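Local atomic coordinates of soluble epoxide hydrolase (Bacillus megaterium, PDB entry 4INZ), a protein that belongs to the alpha/beta hydrolase fold family, with a largely parallel central sheet flanked by helices. Residues Arg176-Asp188 against Val201-Val213. The protein carries 1 engineered substitution. Sequence-based numbering, arbitrary orientation. Where two conformers were deposited one is given.
Sequences RDNFSGLRKLVID and VQAYMNSWENGSV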
# COMPACT_ATOMS: atom_id res chain seq x y z
N ARG A 176 13.65 14.89 -11.60
CA ARG A 176 14.13 16.14 -12.19
C ARG A 176 13.30 17.35 -11.74
O ARG A 176 12.11 17.23 -11.46
CB ARG A 176 14.12 16.06 -13.73
CG ARG A 176 12.72 16.01 -14.33
CD ARG A 176 12.72 15.75 -15.84
NE ARG A 176 11.35 15.65 -16.35
CZ ARG A 176 11.02 15.40 -17.62
NH1 ARG A 176 11.96 15.22 -18.54
NH2 ARG A 176 9.74 15.32 -17.96
N ASP A 177 13.95 18.50 -11.66
CA ASP A 177 13.28 19.76 -11.34
C ASP A 177 12.41 19.65 -10.09
O ASP A 177 11.19 19.81 -10.13
CB ASP A 177 12.47 20.24 -12.53
CG ASP A 177 13.32 20.42 -13.76
OD1 ASP A 177 14.08 21.41 -13.81
OD2 ASP A 177 13.25 19.56 -14.67
N ASN A 178 13.07 19.38 -8.96
CA ASN A 178 12.37 19.34 -7.69
C ASN A 178 11.27 18.26 -7.69
O ASN A 178 10.15 18.51 -7.26
CB ASN A 178 11.80 20.72 -7.38
CG ASN A 178 11.25 20.83 -5.98
OD1 ASN A 178 10.21 21.48 -5.75
ND2 ASN A 178 11.93 20.21 -5.02
N PHE A 179 11.62 17.07 -8.19
CA PHE A 179 10.70 15.94 -8.22
C PHE A 179 9.41 16.24 -8.98
O PHE A 179 8.31 15.90 -8.53
CB PHE A 179 10.39 15.46 -6.80
CG PHE A 179 11.62 15.06 -6.03
CD1 PHE A 179 12.13 13.78 -6.12
CD2 PHE A 179 12.28 15.99 -5.24
CE1 PHE A 179 13.28 13.41 -5.42
CE2 PHE A 179 13.43 15.64 -4.54
CZ PHE A 179 13.93 14.35 -4.63
N SER A 180 9.55 16.86 -10.15
CA SER A 180 8.41 17.31 -10.93
C SER A 180 7.45 16.17 -11.28
O SER A 180 6.24 16.34 -11.23
CB SER A 180 8.88 18.01 -12.21
OG SER A 180 9.76 17.18 -12.94
N GLY A 181 8.00 15.01 -11.63
CA GLY A 181 7.16 13.88 -11.99
C GLY A 181 6.28 13.43 -10.84
O GLY A 181 5.10 13.10 -11.03
N LEU A 182 6.84 13.43 -9.64
CA LEU A 182 6.10 13.02 -8.45
C LEU A 182 5.11 14.11 -8.02
O LEU A 182 4.01 13.82 -7.56
CB LEU A 182 7.06 12.69 -7.30
CG LEU A 182 7.99 11.50 -7.55
CD1 LEU A 182 9.07 11.42 -6.48
CD2 LEU A 182 7.19 10.19 -7.61
N ARG A 183 5.51 15.37 -8.18
CA ARG A 183 4.63 16.49 -7.88
C ARG A 183 3.37 16.44 -8.73
O ARG A 183 2.26 16.67 -8.24
CB ARG A 183 5.34 17.83 -8.09
CG ARG A 183 6.31 18.20 -6.98
CD ARG A 183 6.73 19.65 -7.08
NE ARG A 183 7.77 19.87 -8.09
CZ ARG A 183 7.57 20.54 -9.23
NH1 ARG A 183 8.58 20.69 -10.08
NH2 ARG A 183 6.38 21.05 -9.50
N LYS A 184 3.54 16.16 -10.01
CA LYS A 184 2.41 16.15 -10.92
C LYS A 184 1.50 14.97 -10.60
O LYS A 184 0.29 15.05 -10.73
CB LYS A 184 2.89 16.11 -12.37
CG LYS A 184 3.69 17.35 -12.75
CD LYS A 184 4.07 17.37 -14.23
CE LYS A 184 4.77 18.68 -14.60
NZ LYS A 184 6.01 18.92 -13.81
N LEU A 185 2.11 13.88 -10.14
CA LEU A 185 1.36 12.67 -9.84
C LEU A 185 0.50 12.81 -8.59
O LEU A 185 -0.68 12.46 -8.60
CB LEU A 185 2.33 11.49 -9.71
CG LEU A 185 1.75 10.09 -9.54
CD1 LEU A 185 0.75 9.78 -10.66
CD2 LEU A 185 2.87 9.06 -9.52
N VAL A 186 1.08 13.35 -7.52
CA VAL A 186 0.42 13.37 -6.22
C VAL A 186 0.12 14.77 -5.67
O VAL A 186 -0.95 15.00 -5.09
CB VAL A 186 1.27 12.61 -5.17
CG1 VAL A 186 0.83 12.97 -3.75
CG2 VAL A 186 1.17 11.12 -5.41
N ILE A 187 1.05 15.70 -5.83
CA ILE A 187 0.91 17.01 -5.20
C ILE A 187 -0.13 17.88 -5.89
O ILE A 187 -1.04 18.42 -5.26
CB ILE A 187 2.25 17.77 -5.17
CG1 ILE A 187 3.29 17.00 -4.35
CG2 ILE A 187 2.05 19.17 -4.60
CD1 ILE A 187 2.80 16.60 -2.98
N ASP A 188 0.02 18.03 -7.20
CA ASP A 188 -0.87 18.93 -7.93
C ASP A 188 -2.36 18.62 -7.72
O ASP A 188 -3.13 19.51 -7.40
CB ASP A 188 -0.47 18.98 -9.41
CG ASP A 188 0.88 19.64 -9.62
OD1 ASP A 188 1.39 20.28 -8.68
OD2 ASP A 188 1.44 19.52 -10.74
N VAL A 201 2.27 19.16 1.78
CA VAL A 201 3.12 19.24 0.60
C VAL A 201 4.59 19.20 1.02
O VAL A 201 5.39 18.47 0.44
CB VAL A 201 2.81 20.51 -0.25
CG1 VAL A 201 3.87 20.73 -1.32
CG2 VAL A 201 1.42 20.41 -0.87
N GLN A 202 4.92 19.98 2.04
CA GLN A 202 6.29 20.02 2.56
C GLN A 202 6.73 18.65 3.07
O GLN A 202 7.88 18.23 2.86
CB GLN A 202 6.41 21.06 3.67
CG GLN A 202 7.82 21.20 4.23
CD GLN A 202 8.79 21.72 3.20
OE1 GLN A 202 8.84 22.93 2.94
NE2 GLN A 202 9.56 20.82 2.58
N ALA A 203 5.82 17.94 3.73
CA ALA A 203 6.14 16.62 4.24
C ALA A 203 6.43 15.65 3.10
O ALA A 203 7.35 14.85 3.17
CB ALA A 203 5.02 16.09 5.11
N TYR A 204 5.62 15.72 2.05
CA TYR A 204 5.86 14.89 0.88
C TYR A 204 7.19 15.22 0.22
O TYR A 204 7.95 14.32 -0.13
CB TYR A 204 4.73 15.05 -0.14
CG TYR A 204 3.65 14.00 -0.03
CD1 TYR A 204 3.73 12.83 -0.77
CD2 TYR A 204 2.56 14.18 0.82
CE1 TYR A 204 2.74 11.87 -0.70
CE2 TYR A 204 1.57 13.21 0.91
CZ TYR A 204 1.67 12.06 0.15
OH TYR A 204 0.68 11.09 0.22
N MET A 205 7.47 16.51 0.06
CA MET A 205 8.73 16.92 -0.57
C MET A 205 9.91 16.41 0.25
O MET A 205 10.88 15.89 -0.31
CB MET A 205 8.82 18.44 -0.72
CG MET A 205 7.78 19.04 -1.67
SD MET A 205 7.78 18.31 -3.32
CE MET A 205 9.45 18.67 -3.85
N ASN A 206 9.84 16.57 1.57
CA ASN A 206 10.87 16.01 2.44
C ASN A 206 11.03 14.50 2.24
O ASN A 206 12.16 13.99 2.23
CB ASN A 206 10.54 16.27 3.91
CG ASN A 206 10.77 17.71 4.31
OD1 ASN A 206 11.44 18.48 3.61
ND2 ASN A 206 10.22 18.08 5.47
N SER A 207 9.91 13.80 2.10
CA SER A 207 9.96 12.35 1.97
C SER A 207 10.71 11.94 0.71
O SER A 207 11.45 10.95 0.72
CB SER A 207 8.56 11.72 1.99
OG SER A 207 7.93 11.78 0.71
N TRP A 208 10.54 12.70 -0.36
CA TRP A 208 11.21 12.39 -1.62
C TRP A 208 12.70 12.75 -1.59
O TRP A 208 13.53 12.04 -2.16
CB TRP A 208 10.48 13.07 -2.78
CG TRP A 208 9.09 12.51 -2.96
CD1 TRP A 208 8.68 11.24 -2.64
CD2 TRP A 208 7.94 13.20 -3.45
NE1 TRP A 208 7.34 11.10 -2.93
CE2 TRP A 208 6.86 12.29 -3.42
CE3 TRP A 208 7.72 14.49 -3.93
CZ2 TRP A 208 5.58 12.63 -3.84
CZ3 TRP A 208 6.44 14.84 -4.35
CH2 TRP A 208 5.39 13.91 -4.30
N GLU A 209 13.02 13.84 -0.90
CA GLU A 209 14.41 14.25 -0.71
C GLU A 209 15.15 13.21 0.12
O GLU A 209 16.32 12.91 -0.13
CB GLU A 209 14.48 15.60 0.01
CG GLU A 209 13.89 16.75 -0.78
CD GLU A 209 14.92 17.56 -1.56
OE1 GLU A 209 16.13 17.23 -1.53
OE2 GLU A 209 14.50 18.53 -2.22
N ASN A 210 14.47 12.67 1.13
CA ASN A 210 15.08 11.71 2.05
C ASN A 210 15.08 10.28 1.52
O ASN A 210 15.98 9.49 1.81
CB ASN A 210 14.36 11.76 3.41
CG ASN A 210 14.63 13.05 4.16
OD1 ASN A 210 15.74 13.59 4.09
ND2 ASN A 210 13.64 13.55 4.89
N GLY A 211 14.06 9.95 0.73
CA GLY A 211 13.90 8.61 0.19
C GLY A 211 14.72 8.42 -1.07
O GLY A 211 15.53 9.27 -1.42
N SER A 212 14.51 7.29 -1.74
CA SER A 212 15.22 6.97 -2.97
C SER A 212 14.24 6.58 -4.07
O SER A 212 13.55 5.56 -3.98
CB SER A 212 16.20 5.83 -2.75
OG SER A 212 16.68 5.35 -4.00
N VAL A 213 14.18 7.39 -5.12
CA VAL A 213 13.32 7.07 -6.25
C VAL A 213 13.77 5.76 -6.89
O VAL A 213 12.94 4.96 -7.34
CB VAL A 213 13.27 8.21 -7.28
CG1 VAL A 213 12.55 7.75 -8.55
CG2 VAL A 213 12.58 9.42 -6.67
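L182 lies on one face of the W208 indole, its CB 3.5 Å from the centre of the six-membered ring and 7° off the normal; Y204 O lies over the opposite face. V186 CB and I187 CG1 lie at the edge of the indole, I187 CG1 3.7 Å from W208 CH2. Tryptophan suits the place: the broad apolar ring meets three aliphatic side chains while its NE1 is hydrogen-bonded to P48 O. F179 is packed the other way round, its ring taking W208 CB over one face, 3.8 Å from the centroid. At its rim, in plane, is E209 OE2; F179 is a knob among M205, W208, E209 and V213.

Flexible M205, its chain bent at chi2 and chi3, turns SD toward R183 CG at 3.9 Å and CE toward the amide of N178. The guanidinium of R183 braces the irregular turn within helix 169-193, NH1 to D177 O (2.8 Å) and NE to N178 O, both acceptors in its plane. V186 CG1 makes an off-centre CH-pi contact with the Y204 ring, whose OH is hydrogen-bonded to D49 OD1, and I187 CG2 meets V201 CG2 at 4.0 Å.

The axes of 176-188 and 201-210 run at 118°, 10.7 Å apart. Both helices follow strand 131-137 and precede strand 248-253, an insertion consistent with the cap of this family; the loop P48-F50, after strand 40-44, ties them to the sheet domain.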